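Local coordinates for glycosyl hydrolase 25 (Streptococcus pneumoniae, PDB 4FF5), which is a family 25 glycosyl hydrolase that takes part in host-cell invasion and probably cleaves the glycan strands of peptidoglycan, as lysozyme-like relatives do, at residues 77-82 with 117-122; 148-153 with 260-265; 184-189 with 196-201. One frame throughout, in Å; residues are numbered along the deposited sequence.

Interaction 1: residues 77-82 with 117-122; sequences GAIVRV and PVAVYA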
ATOM      1  N   GLY A  77      -2.609  11.237  -0.090  1.00 20.15           N
ATOM      2  CA  GLY A  77      -1.452  10.351   0.102  1.00 18.54           C
ATOM      3  C   GLY A  77      -1.432   9.264  -0.963  1.00 17.39           C
ATOM      4  O   GLY A  77      -2.405   9.084  -1.723  1.00 16.86           O
ATOM      5  N   ALA A  78      -0.317   8.542  -1.041  1.00 16.29           N
ATOM      6  CA  ALA A  78      -0.170   7.502  -2.061  1.00 15.25           C
ATOM      7  C   ALA A  78       0.577   6.310  -1.480  1.00 14.43           C
ATOM      8  O   ALA A  78       1.456   6.472  -0.634  1.00 15.13           O
ATOM      9  CB  ALA A  78       0.569   8.043  -3.271  1.00 15.47           C
ATOM     10  N   ILE A  79       0.217   5.115  -1.933  1.00 13.23           N
ATOM     11  CA  ILE A  79       0.898   3.906  -1.521  1.00 12.37           C
ATOM     12  C   ILE A  79       1.388   3.202  -2.779  1.00 12.14           C
ATOM     13  O   ILE A  79       0.587   2.772  -3.611  1.00 11.95           O
ATOM     14  CB  ILE A  79      -0.026   2.979  -0.705  1.00 11.78           C
ATOM     15  CG1 ILE A  79      -0.663   3.740   0.468  1.00 12.16           C
ATOM     16  CG2 ILE A  79       0.763   1.801  -0.167  1.00 11.65           C
ATOM     17  CD1 ILE A  79      -1.482   2.846   1.392  1.00 11.69           C
ATOM     18  N   VAL A  80       2.704   3.063  -2.892  1.00 12.24           N
ATOM     19  CA  VAL A  80       3.344   2.680  -4.175  1.00 12.46           C
ATOM     20  C   VAL A  80       3.901   1.240  -4.118  1.00 12.51           C
ATOM     21  O   VAL A  80       4.570   0.871  -3.151  1.00 13.13           O
ATOM     22  CB  VAL A  80       4.482   3.688  -4.528  1.00 12.56           C
ATOM     23  CG1 VAL A  80       5.292   3.230  -5.750  1.00 12.44           C
ATOM     24  CG2 VAL A  80       3.894   5.071  -4.807  1.00 12.83           C
ATOM     25  N   ARG A  81       3.647   0.438  -5.145  1.00 12.60           N
ATOM     26  CA  ARG A  81       4.154  -0.933  -5.165  1.00 12.94           C
ATOM     27  C   ARG A  81       5.639  -0.948  -5.486  1.00 13.02           C
ATOM     28  O   ARG A  81       6.057  -0.332  -6.462  1.00 13.18           O
ATOM     29  CB  ARG A  81       3.442  -1.781  -6.203  1.00 12.98           C
ATOM     30  CG  ARG A  81       3.742  -3.259  -6.011  1.00 13.35           C
ATOM     31  CD  ARG A  81       3.046  -4.117  -7.053  1.00 13.92           C
ATOM     32  NE  ARG A  81       3.682  -4.035  -8.375  1.00 14.80           N
ATOM     33  CZ  ARG A  81       3.383  -4.829  -9.404  1.00 15.46           C
ATOM     34  NH1 ARG A  81       2.478  -5.787  -9.260  1.00 15.67           N
ATOM     35  NH2 ARG A  81       3.994  -4.676 -10.583  1.00 15.61           N
ATOM     36  N   VAL A  82       6.420  -1.642  -4.663  1.00 13.34           N
ATOM     37  CA  VAL A  82       7.877  -1.776  -4.887  1.00 14.14           C
ATOM     38  C   VAL A  82       8.252  -3.212  -5.307  1.00 15.32           C
ATOM     39  O   VAL A  82       9.146  -3.441  -6.141  1.00 14.81           O
ATOM     40  CB  VAL A  82       8.651  -1.276  -3.636  1.00 13.96           C
ATOM     41  CG1 VAL A  82      10.165  -1.500  -3.742  1.00 14.00           C
ATOM     42  CG2 VAL A  82       8.376   0.210  -3.442  1.00 13.98           C
ATOM     43  N   PRO A 117       2.732  12.680   0.846  1.00 21.52           N
ATOM     44  CA  PRO A 117       3.386  11.611   1.574  1.00 21.18           C
ATOM     45  C   PRO A 117       3.127  10.259   0.890  1.00 20.12           C
ATOM     46  O   PRO A 117       2.032  10.010   0.365  1.00 19.73           O
ATOM     47  CB  PRO A 117       2.760  11.705   2.961  1.00 21.70           C
ATOM     48  CG  PRO A 117       1.398  12.254   2.717  1.00 21.93           C
ATOM     49  CD  PRO A 117       1.519  13.164   1.535  1.00 22.38           C
ATOM     50  N   VAL A 118       4.147   9.407   0.900  1.00 18.81           N
ATOM     51  CA  VAL A 118       4.135   8.189   0.117  1.00 17.28           C
ATOM     52  C   VAL A 118       4.580   7.040   1.006  1.00 16.49           C
ATOM     53  O   VAL A 118       5.619   7.117   1.673  1.00 17.19           O
ATOM     54  CB  VAL A 118       5.111   8.294  -1.086  1.00 17.02           C
ATOM     55  CG1 VAL A 118       5.120   7.001  -1.897  1.00 16.24           C
ATOM     56  CG2 VAL A 118       4.740   9.475  -1.973  1.00 17.11           C
ATOM     57  N   ALA A 119       3.778   5.984   1.009  1.00 15.37           N
ATOM     58  CA  ALA A 119       4.113   4.737   1.661  1.00 14.88           C
ATOM     59  C   ALA A 119       4.363   3.720   0.559  1.00 14.33           C
ATOM     60  O   ALA A 119       4.175   4.030  -0.621  1.00 14.24           O
ATOM     61  CB  ALA A 119       2.950   4.304   2.547  1.00 14.72           C
ATOM     62  N   VAL A 120       4.769   2.504   0.929  1.00 14.25           N
ATOM     63  CA  VAL A 120       5.083   1.503  -0.071  1.00 13.57           C
ATOM     64  C   VAL A 120       4.404   0.174   0.255  1.00 13.05           C
ATOM     65  O   VAL A 120       4.043  -0.064   1.403  1.00 13.23           O
ATOM     66  CB  VAL A 120       6.620   1.292  -0.238  1.00 13.37           C
ATOM     67  CG1 VAL A 120       7.271   2.506  -0.930  1.00 13.64           C
ATOM     68  CG2 VAL A 120       7.294   0.918   1.088  1.00 14.12           C
ATOM     69  N   TYR A 121       4.267  -0.698  -0.741  1.00 12.85           N
ATOM     70  CA  TYR A 121       3.760  -2.055  -0.493  1.00 12.69           C
ATOM     71  C   TYR A 121       4.464  -3.141  -1.309  1.00 13.00           C
ATOM     72  O   TYR A 121       5.051  -2.869  -2.351  1.00 13.59           O
ATOM     73  CB  TYR A 121       2.219  -2.140  -0.669  1.00 12.38           C
ATOM     74  CG  TYR A 121       1.647  -2.259  -2.094  1.00 12.40           C
ATOM     75  CD1 TYR A 121       1.409  -3.516  -2.666  1.00 12.48           C
ATOM     76  CD2 TYR A 121       1.258  -1.120  -2.813  1.00 12.74           C
ATOM     77  CE1 TYR A 121       0.863  -3.638  -3.936  1.00 12.91           C
ATOM     78  CE2 TYR A 121       0.678  -1.225  -4.071  1.00 12.87           C
ATOM     79  CZ  TYR A 121       0.501  -2.483  -4.628  1.00 12.71           C
ATOM     80  OH  TYR A 121      -0.073  -2.579  -5.853  1.00 12.95           O
ATOM     81  N   ALA A 122       4.368  -4.370  -0.829  1.00 13.28           N
ATOM     82  CA  ALA A 122       4.892  -5.540  -1.537  1.00 13.55           C
ATOM     83  C   ALA A 122       3.826  -6.608  -1.591  1.00 14.04           C
ATOM     84  O   ALA A 122       3.185  -6.879  -0.584  1.00 12.90           O
ATOM     85  CB  ALA A 122       6.130  -6.074  -0.821  1.00 13.61           C
TER

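Interaction 2: residues 148-153 with 260-265; sequences PSYYWL and RKLFLK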
ATOM      1  N   PRO A 148       9.966   5.878   3.095  1.00 21.86           N
ATOM      2  CA  PRO A 148       8.508   5.807   2.969  1.00 20.50           C
ATOM      3  C   PRO A 148       7.816   5.944   4.332  1.00 20.02           C
ATOM      4  O   PRO A 148       8.396   5.595   5.371  1.00 21.07           O
ATOM      5  CB  PRO A 148       8.277   4.429   2.352  1.00 19.44           C
ATOM      6  CG  PRO A 148       9.459   3.619   2.762  1.00 19.71           C
ATOM      7  CD  PRO A 148      10.610   4.580   2.802  1.00 20.70           C
ATOM      8  N   SER A 149       6.594   6.463   4.321  1.00 19.74           N
ATOM      9  CA  SER A 149       5.847   6.696   5.555  1.00 19.35           C
ATOM     10  C   SER A 149       5.361   5.407   6.236  1.00 18.94           C
ATOM     11  O   SER A 149       5.007   5.431   7.412  1.00 18.31           O
ATOM     12  CB  SER A 149       4.664   7.621   5.288  1.00 19.77           C
ATOM     13  OG  SER A 149       3.636   6.924   4.583  1.00 20.00           O
ATOM     14  N   TYR A 150       5.317   4.301   5.485  1.00 17.41           N
ATOM     15  CA  TYR A 150       4.806   3.039   5.989  1.00 16.80           C
ATOM     16  C   TYR A 150       5.220   1.933   5.023  1.00 16.23           C
ATOM     17  O   TYR A 150       5.396   2.183   3.834  1.00 15.10           O
ATOM     18  CB  TYR A 150       3.276   3.089   6.078  1.00 16.91           C
ATOM     19  CG  TYR A 150       2.707   2.688   7.425  1.00 17.05           C
ATOM     20  CD1 TYR A 150       2.427   3.655   8.397  1.00 17.98           C
ATOM     21  CD2 TYR A 150       2.445   1.348   7.728  1.00 16.94           C
ATOM     22  CE1 TYR A 150       1.906   3.297   9.638  1.00 17.85           C
ATOM     23  CE2 TYR A 150       1.919   0.980   8.963  1.00 16.99           C
ATOM     24  CZ  TYR A 150       1.647   1.963   9.911  1.00 17.72           C
ATOM     25  OH  TYR A 150       1.137   1.610  11.148  1.00 17.55           O
ATOM     26  N   TYR A 151       5.359   0.722   5.534  1.00 15.41           N
ATOM     27  CA  TYR A 151       5.586  -0.436   4.681  1.00 16.04           C
ATOM     28  C   TYR A 151       4.380  -1.356   4.807  1.00 15.44           C
ATOM     29  O   TYR A 151       3.983  -1.690   5.917  1.00 15.96           O
ATOM     30  CB  TYR A 151       6.813  -1.191   5.159  1.00 16.50           C
ATOM     31  CG  TYR A 151       8.102  -0.443   5.001  1.00 17.17           C
ATOM     32  CD1 TYR A 151       8.536   0.481   5.971  1.00 17.71           C
ATOM     33  CD2 TYR A 151       8.924  -0.696   3.908  1.00 17.13           C
ATOM     34  CE1 TYR A 151       9.755   1.155   5.814  1.00 18.26           C
ATOM     35  CE2 TYR A 151      10.137  -0.030   3.747  1.00 17.82           C
ATOM     36  CZ  TYR A 151      10.551   0.886   4.698  1.00 18.55           C
ATOM     37  OH  TYR A 151      11.771   1.522   4.494  1.00 19.05           O
ATOM     38  N   TRP A 152       3.804  -1.758   3.681  1.00 14.85           N
ATOM     39  CA  TRP A 152       2.601  -2.608   3.689  1.00 13.88           C
ATOM     40  C   TRP A 152       2.829  -3.952   3.037  1.00 13.52           C
ATOM     41  O   TRP A 152       3.438  -4.044   1.953  1.00 13.26           O
ATOM     42  CB  TRP A 152       1.466  -1.893   2.950  1.00 13.63           C
ATOM     43  CG  TRP A 152       0.927  -0.669   3.658  1.00 13.82           C
ATOM     44  CD1 TRP A 152       1.276   0.657   3.452  1.00 14.15           C
ATOM     45  CD2 TRP A 152      -0.086  -0.637   4.719  1.00 13.97           C
ATOM     46  NE1 TRP A 152       0.562   1.489   4.274  1.00 14.94           N
ATOM     47  CE2 TRP A 152      -0.268   0.775   5.069  1.00 14.37           C
ATOM     48  CE3 TRP A 152      -0.838  -1.607   5.392  1.00 13.47           C
ATOM     49  CZ2 TRP A 152      -1.180   1.186   6.040  1.00 14.31           C
ATOM     50  CZ3 TRP A 152      -1.733  -1.181   6.384  1.00 13.73           C
ATOM     51  CH2 TRP A 152      -1.910   0.181   6.685  1.00 13.83           C
ATOM     52  N   LEU A 153       2.299  -5.003   3.671  1.00 12.88           N
ATOM     53  CA  LEU A 153       2.312  -6.352   3.119  1.00 12.74           C
ATOM     54  C   LEU A 153       0.969  -6.604   2.479  1.00 12.88           C
ATOM     55  O   LEU A 153      -0.049  -6.640   3.181  1.00 13.30           O
ATOM     56  CB  LEU A 153       2.524  -7.387   4.248  1.00 12.86           C
ATOM     57  CG  LEU A 153       3.995  -7.662   4.628  1.00 13.24           C
ATOM     58  CD1 LEU A 153       4.666  -6.435   5.231  1.00 13.12           C
ATOM     59  CD2 LEU A 153       4.072  -8.881   5.544  1.00 13.17           C
ATOM     60  N   ARG A 260      -2.167  10.942  10.093  1.00 22.70           N
ATOM     61  CA  ARG A 260      -0.844  11.213  10.661  1.00 23.25           C
ATOM     62  C   ARG A 260      -0.087   9.907  10.879  1.00 22.05           C
ATOM     63  O   ARG A 260       1.061   9.770  10.467  1.00 22.02           O
ATOM     64  CB  ARG A 260      -0.937  11.976  11.995  1.00 24.90           C
ATOM     65  CG  ARG A 260       0.434  12.187  12.634  1.00 26.62           C
ATOM     66  CD  ARG A 260       0.344  12.687  14.073  1.00 28.87           C
ATOM     67  N   LYS A 261      -0.743   8.954  11.529  1.00 21.29           N
ATOM     68  CA  LYS A 261      -0.165   7.644  11.763  1.00 20.32           C
ATOM     69  C   LYS A 261       0.393   7.007  10.476  1.00 19.82           C
ATOM     70  O   LYS A 261       1.517   6.493  10.452  1.00 19.82           O
ATOM     71  CB  LYS A 261      -1.227   6.735  12.360  1.00 19.91           C
ATOM     72  CG  LYS A 261      -0.734   5.328  12.587  1.00 19.59           C
ATOM     73  CD  LYS A 261      -1.766   4.501  13.320  1.00 19.97           C
ATOM     74  CE  LYS A 261      -1.483   3.030  13.144  1.00 19.04           C
ATOM     75  NZ  LYS A 261      -2.584   2.204  13.731  1.00 19.50           N
ATOM     76  N   LEU A 262      -0.405   7.044   9.415  1.00 18.85           N
ATOM     77  CA  LEU A 262      -0.094   6.280   8.195  1.00 18.48           C
ATOM     78  C   LEU A 262       0.820   7.012   7.232  1.00 18.66           C
ATOM     79  O   LEU A 262       1.541   6.373   6.451  1.00 18.96           O
ATOM     80  CB  LEU A 262      -1.380   5.867   7.466  1.00 17.86           C
ATOM     81  CG  LEU A 262      -2.361   4.981   8.270  1.00 18.42           C
ATOM     82  CD1 LEU A 262      -3.485   4.470   7.379  1.00 18.54           C
ATOM     83  CD2 LEU A 262      -1.663   3.807   8.928  1.00 17.68           C
ATOM     84  N   PHE A 263       0.769   8.339   7.273  1.00 19.00           N
ATOM     85  CA  PHE A 263       1.460   9.147   6.271  1.00 20.56           C
ATOM     86  C   PHE A 263       2.464  10.166   6.783  1.00 22.06           C
ATOM     87  O   PHE A 263       3.335  10.597   6.037  1.00 22.96           O
ATOM     88  CB  PHE A 263       0.440   9.791   5.359  1.00 19.93           C
ATOM     89  CG  PHE A 263      -0.164   8.806   4.413  1.00 19.60           C
ATOM     90  CD1 PHE A 263       0.561   8.351   3.310  1.00 18.82           C
ATOM     91  CD2 PHE A 263      -1.418   8.274   4.658  1.00 19.32           C
ATOM     92  CE1 PHE A 263       0.023   7.411   2.449  1.00 18.68           C
ATOM     93  CE2 PHE A 263      -1.960   7.324   3.802  1.00 19.49           C
ATOM     94  CZ  PHE A 263      -1.239   6.896   2.692  1.00 18.59           C
ATOM     95  N   LEU A 264       2.356  10.542   8.045  1.00 23.76           N
ATOM     96  CA  LEU A 264       3.160  11.654   8.547  1.00 26.22           C
ATOM     97  C   LEU A 264       4.110  11.261   9.682  1.00 28.05           C
ATOM     98  O   LEU A 264       4.601  12.122  10.411  1.00 29.18           O
ATOM     99  CB  LEU A 264       2.247  12.830   8.919  1.00 26.93           C
ATOM    100  CG  LEU A 264       1.363  13.486   7.837  1.00 26.93           C
ATOM    101  CD1 LEU A 264       0.530  14.626   8.422  1.00 28.12           C
ATOM    102  CD2 LEU A 264       2.136  13.967   6.617  1.00 27.06           C
ATOM    103  N   LYS A 265       4.389   9.961   9.822  1.00 28.39           N
ATOM    104  CA  LYS A 265       5.328   9.477  10.853  1.00 29.90           C
ATOM    105  C   LYS A 265       6.347   8.428  10.355  1.00 30.37           C
ATOM    106  O   LYS A 265       6.364   7.305  10.861  1.00 30.14           O
ATOM    107  CB  LYS A 265       4.582   8.908  12.072  1.00 30.62           C
ATOM    108  CG  LYS A 265       3.480   9.784  12.654  1.00 31.59           C
ATOM    109  CD  LYS A 265       3.313   9.665  14.166  1.00 33.74           C
ATOM    110  CE  LYS A 265       3.994   8.462  14.806  1.00 33.55           C
ATOM    111  NZ  LYS A 265       3.845   8.477  16.285  1.00 35.95           N
TER
HETATM  112  O   HOH W   1       3.647   7.525   8.805  1.00 17.64           O
HETATM  113  O   HOH W   2       0.407   4.357   4.549  1.00 15.56           O

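Interaction 3: residues 184-189 with 196-201; sequences IYVGVY and IDTGKF. With EDO (1,2-ethanediol), chain G.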
ATOM      1  N   ILE A 184      -0.554  -4.517   7.347  1.00 12.36           N
ATOM      2  CA  ILE A 184      -0.987  -5.632   6.486  1.00 11.59           C
ATOM      3  C   ILE A 184      -2.273  -5.268   5.726  1.00 11.33           C
ATOM      4  O   ILE A 184      -3.212  -4.775   6.301  1.00 11.07           O
ATOM      5  CB  ILE A 184      -1.173  -6.970   7.278  1.00 11.56           C
ATOM      6  CG1 ILE A 184      -1.622  -8.085   6.310  1.00 11.39           C
ATOM      7  CG2 ILE A 184      -2.176  -6.780   8.435  1.00 11.40           C
ATOM      8  CD1 ILE A 184      -1.595  -9.487   6.902  1.00 11.67           C
ATOM      9  N   TYR A 185      -2.257  -5.483   4.410  1.00 10.94           N
ATOM     10  CA  TYR A 185      -3.445  -5.456   3.580  1.00 11.25           C
ATOM     11  C   TYR A 185      -3.933  -6.900   3.359  1.00 11.26           C
ATOM     12  O   TYR A 185      -3.180  -7.768   2.891  1.00 11.11           O
ATOM     13  CB  TYR A 185      -3.096  -4.779   2.254  1.00 10.91           C
ATOM     14  CG  TYR A 185      -4.094  -4.898   1.116  1.00 11.25           C
ATOM     15  CD1 TYR A 185      -4.932  -3.843   0.796  1.00 11.34           C
ATOM     16  CD2 TYR A 185      -4.164  -6.062   0.335  1.00 11.42           C
ATOM     17  CE1 TYR A 185      -5.802  -3.926  -0.288  1.00 11.62           C
ATOM     18  CE2 TYR A 185      -5.040  -6.155  -0.744  1.00 11.77           C
ATOM     19  CZ  TYR A 185      -5.853  -5.100  -1.045  1.00 11.70           C
ATOM     20  OH  TYR A 185      -6.714  -5.211  -2.128  1.00 12.37           O
ATOM     21  N   VAL A 186      -5.189  -7.154   3.717  1.00 11.66           N
ATOM     22  CA  VAL A 186      -5.748  -8.505   3.556  1.00 11.73           C
ATOM     23  C   VAL A 186      -7.280  -8.435   3.501  1.00 12.20           C
ATOM     24  O   VAL A 186      -7.891  -7.648   4.229  1.00 12.09           O
ATOM     25  CB  VAL A 186      -5.205  -9.463   4.666  1.00 11.90           C
ATOM     26  CG1 VAL A 186      -5.582  -9.014   6.078  1.00 12.38           C
ATOM     27  CG2 VAL A 186      -5.623 -10.914   4.413  1.00 11.98           C
ATOM     28  N   GLY A 187      -7.894  -9.234   2.632  1.00 12.82           N
ATOM     29  CA  GLY A 187      -9.369  -9.294   2.585  1.00 13.01           C
ATOM     30  C   GLY A 187      -9.893 -10.042   3.805  1.00 13.10           C
ATOM     31  O   GLY A 187      -9.171 -10.854   4.418  1.00 12.80           O
ATOM     32  N   VAL A 188     -11.153  -9.790   4.170  1.00 13.15           N
ATOM     33  CA  VAL A 188     -11.710 -10.388   5.386  1.00 13.86           C
ATOM     34  C   VAL A 188     -11.802 -11.925   5.267  1.00 14.89           C
ATOM     35  O   VAL A 188     -11.407 -12.670   6.189  1.00 14.70           O
ATOM     36  CB  VAL A 188     -13.090  -9.784   5.731  1.00 14.03           C
ATOM     37  CG1 VAL A 188     -13.730 -10.565   6.872  1.00 14.30           C
ATOM     38  CG2 VAL A 188     -12.934  -8.306   6.106  1.00 13.70           C
ATOM     39  N   TYR A 189     -12.325 -12.390   4.143  1.00 15.93           N
ATOM     40  CA  TYR A 189     -12.486 -13.827   3.952  1.00 18.39           C
ATOM     41  C   TYR A 189     -11.149 -14.565   3.941  1.00 17.38           C
ATOM     42  O   TYR A 189     -11.023 -15.631   4.540  1.00 17.72           O
ATOM     43  CB  TYR A 189     -13.264 -14.102   2.671  1.00 22.25           C
ATOM     44  CG  TYR A 189     -14.684 -13.601   2.704  1.00 25.61           C
ATOM     45  CD1 TYR A 189     -15.590 -14.073   3.652  1.00 27.44           C
ATOM     46  CD2 TYR A 189     -15.118 -12.655   1.783  1.00 28.38           C
ATOM     47  CE1 TYR A 189     -16.894 -13.604   3.689  1.00 31.09           C
ATOM     48  CE2 TYR A 189     -16.420 -12.179   1.810  1.00 32.30           C
ATOM     49  CZ  TYR A 189     -17.304 -12.664   2.760  1.00 32.81           C
ATOM     50  OH  TYR A 189     -18.598 -12.187   2.773  1.00 37.15           O
ATOM     51  N   ILE A 196      -5.064 -15.574   9.349  1.00 18.68           N
ATOM     52  CA  ILE A 196      -4.005 -14.573   9.246  1.00 18.83           C
ATOM     53  C   ILE A 196      -4.114 -13.628  10.432  1.00 18.80           C
ATOM     54  O   ILE A 196      -5.073 -12.853  10.546  1.00 18.79           O
ATOM     55  CB  ILE A 196      -4.083 -13.736   7.953  1.00 18.27           C
ATOM     56  CG1 ILE A 196      -4.121 -14.615   6.686  1.00 18.98           C
ATOM     57  CG2 ILE A 196      -2.914 -12.756   7.911  1.00 19.21           C
ATOM     58  CD1 ILE A 196      -2.864 -15.417   6.400  1.00 19.13           C
ATOM     59  N   ASP A 197      -3.124 -13.726  11.303  1.00 19.78           N
ATOM     60  CA  ASP A 197      -3.045 -12.931  12.521  1.00 19.96           C
ATOM     61  C   ASP A 197      -2.533 -11.549  12.174  1.00 18.96           C
ATOM     62  O   ASP A 197      -1.429 -11.401  11.638  1.00 19.88           O
ATOM     63  CB  ASP A 197      -2.075 -13.616  13.473  1.00 21.99           C
ATOM     64  CG  ASP A 197      -2.155 -13.082  14.899  1.00 23.42           C
ATOM     65  OD1 ASP A 197      -2.764 -12.017  15.149  1.00 23.64           O
ATOM     66  OD2 ASP A 197      -1.585 -13.757  15.778  1.00 25.41           O
ATOM     67  N   THR A 198      -3.321 -10.528  12.480  1.00 17.67           N
ATOM     68  CA  THR A 198      -2.892  -9.157  12.195  1.00 16.77           C
ATOM     69  C   THR A 198      -2.280  -8.460  13.432  1.00 16.81           C
ATOM     70  O   THR A 198      -1.822  -7.318  13.339  1.00 16.60           O
ATOM     71  CB  THR A 198      -4.043  -8.305  11.623  1.00 16.72           C
ATOM     72  OG1 THR A 198      -5.015  -8.044  12.650  1.00 16.88           O
ATOM     73  CG2 THR A 198      -4.719  -9.019  10.440  1.00 16.52           C
ATOM     74  N   GLY A 199      -2.283  -9.158  14.567  1.00 17.21           N
ATOM     75  CA  GLY A 199      -1.931  -8.580  15.878  1.00 17.56           C
ATOM     76  C   GLY A 199      -0.581  -7.877  15.971  1.00 17.60           C
ATOM     77  O   GLY A 199      -0.455  -6.842  16.612  1.00 18.11           O
ATOM     78  N   LYS A 200       0.441  -8.432  15.323  1.00 18.12           N
ATOM     79  CA  LYS A 200       1.781  -7.851  15.385  1.00 17.97           C
ATOM     80  C   LYS A 200       2.046  -6.704  14.399  1.00 17.73           C
ATOM     81  O   LYS A 200       3.082  -6.018  14.492  1.00 16.70           O
ATOM     82  CB  LYS A 200       2.834  -8.939  15.239  1.00 19.35           C
ATOM     83  CG  LYS A 200       2.732 -10.015  16.310  1.00 20.68           C
ATOM     84  CD  LYS A 200       4.084 -10.641  16.548  1.00 22.62           C
ATOM     85  CE  LYS A 200       4.136 -12.067  16.067  1.00 23.88           C
ATOM     86  NZ  LYS A 200       5.336 -12.685  16.712  1.00 24.19           N
ATOM     87  N   PHE A 201       1.119  -6.497  13.458  1.00 16.52           N
ATOM     88  CA  PHE A 201       1.232  -5.379  12.532  1.00 16.25           C
ATOM     89  C   PHE A 201       0.805  -4.100  13.224  1.00 17.01           C
ATOM     90  O   PHE A 201       0.078  -4.140  14.221  1.00 17.66           O
ATOM     91  CB  PHE A 201       0.401  -5.633  11.260  1.00 14.82           C
ATOM     92  CG  PHE A 201       0.933  -6.759  10.436  1.00 14.51           C
ATOM     93  CD1 PHE A 201       0.529  -8.071  10.667  1.00 14.35           C
ATOM     94  CD2 PHE A 201       1.872  -6.512   9.435  1.00 14.15           C
ATOM     95  CE1 PHE A 201       1.058  -9.126   9.923  1.00 14.76           C
ATOM     96  CE2 PHE A 201       2.389  -7.560   8.690  1.00 14.31           C
ATOM     97  CZ  PHE A 201       1.996  -8.869   8.935  1.00 14.05           C
TER
HETATM   98  C1  EDO G 306     -13.311 -17.627   3.072  1.00 33.62           C
HETATM   99  O1  EDO G 306     -11.986 -17.811   2.537  1.00 37.41           O
HETATM  100  C2  EDO G 306     -13.291 -17.834   4.578  1.00 36.16           C
HETATM  101  O2  EDO G 306     -13.621 -16.577   5.179  1.00 36.33           O

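Interaction 1: residues 77-82 with 117-122
Tyr121 lays its ring under the side chain of Arg81, its neighbour on the adjacent strand. Arg81 CB stands over one ring face, toward the rim, 3.8 Å from the centroid of the Tyr121 ring. This is a CH-pi contact. CG and CD of Arg81 follow across the CE1 and OH side of the ring. The Tyr121 ring reaches this place because CG sits between its backbone N and carbonyl carbon (chi1 81°), which swings the ring over residues 77-82. The guanidinium plane is turned 59° from the ring plane, and the group goes on to a salt bridge between Arg81 NE and Asp101. Ile79 lies on the same face of the sheet, and its CG2 touches Tyr121 CD2 at 4.0 Å, obliquely to the ring.

The opposite face carries Ala78, Val80, Val118 and Val120. Val80 CG2 meets Val118 CG1 at 3.7 Å. At the end of the pairing Val82 CG2 meets Val120 CG1 at 3.6 Å. Helices 104-112 and 129-143 pack against this layer.

Between the two faces runs a ladder of five backbone hydrogen bonds. Val80 bonds through both its N and its O: Val80 N to Ala119 O at 2.9 Å, and Tyr121 N to Val80 O at 2.9 Å. The last rung, Val82 N to Tyr121 O, is nearly straight at 175°. Residues 77-82 also pair with strand 54-57 on their far edge. Neighbouring parallel strands joined through a helix, with helices on one face, fit the TIM barrel, the fold of this family.

Interaction 2: residues 148-153 with 260-265
Leu262 and Tyr150 cross obliquely, with the leucine methyl CD2 over one face of the phenol ring. CD2 of Leu262 lies 4.1 Å from the centroid of the Tyr150 ring, 29° off its normal, a CH-pi contact. Leu262 CD2 also reaches Trp152 CZ2 at 3.9 Å, where the two side chains meet at about a right angle. Leu262 CG is anti to its carbonyl carbon (chi1 -60°), which turns the side chain toward both aromatic residues; CD2 touches each. The edge of the Tyr150 ring is used as well: Lys261 O lies in the ring plane, 3.3 Å from Tyr150 CE1. Beyond the ring, Tyr150 OH bonds to Thr202, and Lys261 NZ pairs with Asp227.

Ser149 approaches the end of helix 255-263 from beside Tyr150. Ser149 OG donates to Leu262 O at 2.9 Å, in the carbonyl plane and on a lone pair. A water accepts from Trp152 NE1, at the edge of the indole, and donates to the same Leu262 O at 3.0 Å. A second water donates to Ser149 O and Lys261 O and accepts from Lys265 N at 2.7 Å.

The chemistry is that of a helix C-terminus in which the carbonyls of Lys261 and Leu262 are met by side-chain or water donors. Leu262 O receives two such bonds, which should offset the partial negative charge of the helix end while the leucine methyl CD2 packs on the two aromatic side chains.

Interaction 3: residues 184-189 with 196-201
Ile184 presses its branched CB squarely onto the centre of the Phe201 ring. Ile184 CB stands 3.7 Å from the centroid of the Phe201 ring and only 7° off its normal, an almost vertical CH-pi contact made by a branch carbon and not by a methyl tip. The two branches then part. Ile184 CG2 lies near the attached end of the ring, 3.7 Å from Phe201 CG. CG1 is anti to the backbone N (chi1 -180°), and this carries Ile184 CD1 past the ring to Ile196 CG2, also at 3.7 Å. Ile184 CG2 also touches Thr198 CG2 at 3.9 Å. Val186 adds a looser contact from its CG1 to the same threonine methyl. The link across the two segments is therefore apolar.

Phe201 N bonds to Thr198 O at 3.1 Å and closes a type I beta turn, while Gly199 N bonds to Asp197 OD1 in an Asx turn. The main chain at Asp197 and Thr198 lies at the edge of the Phe201 ring. Val167 of helix 163-177 touches both Ile184 and Phe201.

At Tyr189, an ethanediol, probably from the crystallisation liquor, donates through both hydroxyls to the backbone O.

Here strand 182-186 leads into helix 188-193, and the loop after it returns to strand 203-207. This is a right-handed beta-alpha-beta crossover, the repeating element of the TIM barrel, with its loop folded back on the outer face of the strand.

From the N terminus, interaction 1 closes first, joining strands 77-84 and 118-123 around helix 104-112. Interaction 2 opens later, at residues 148-153, and closes only near the C terminus, at 260-265. Interaction 3 is nested inside that long loop and spans helix 188-193 alone. Interactions 1 and 2 touch: strands 118-123 and 151-155 are neighbours, and Val120 O lies 2.8 Å from Trp152 N. Interactions 2 and 3 also touch, since strand 151-155 pairs with strand 182-186. Interactions 1 and 3 remain about 7 Å apart at their nearest atoms. Together they tie four successive strands to the C-terminal helix and a crossover loop.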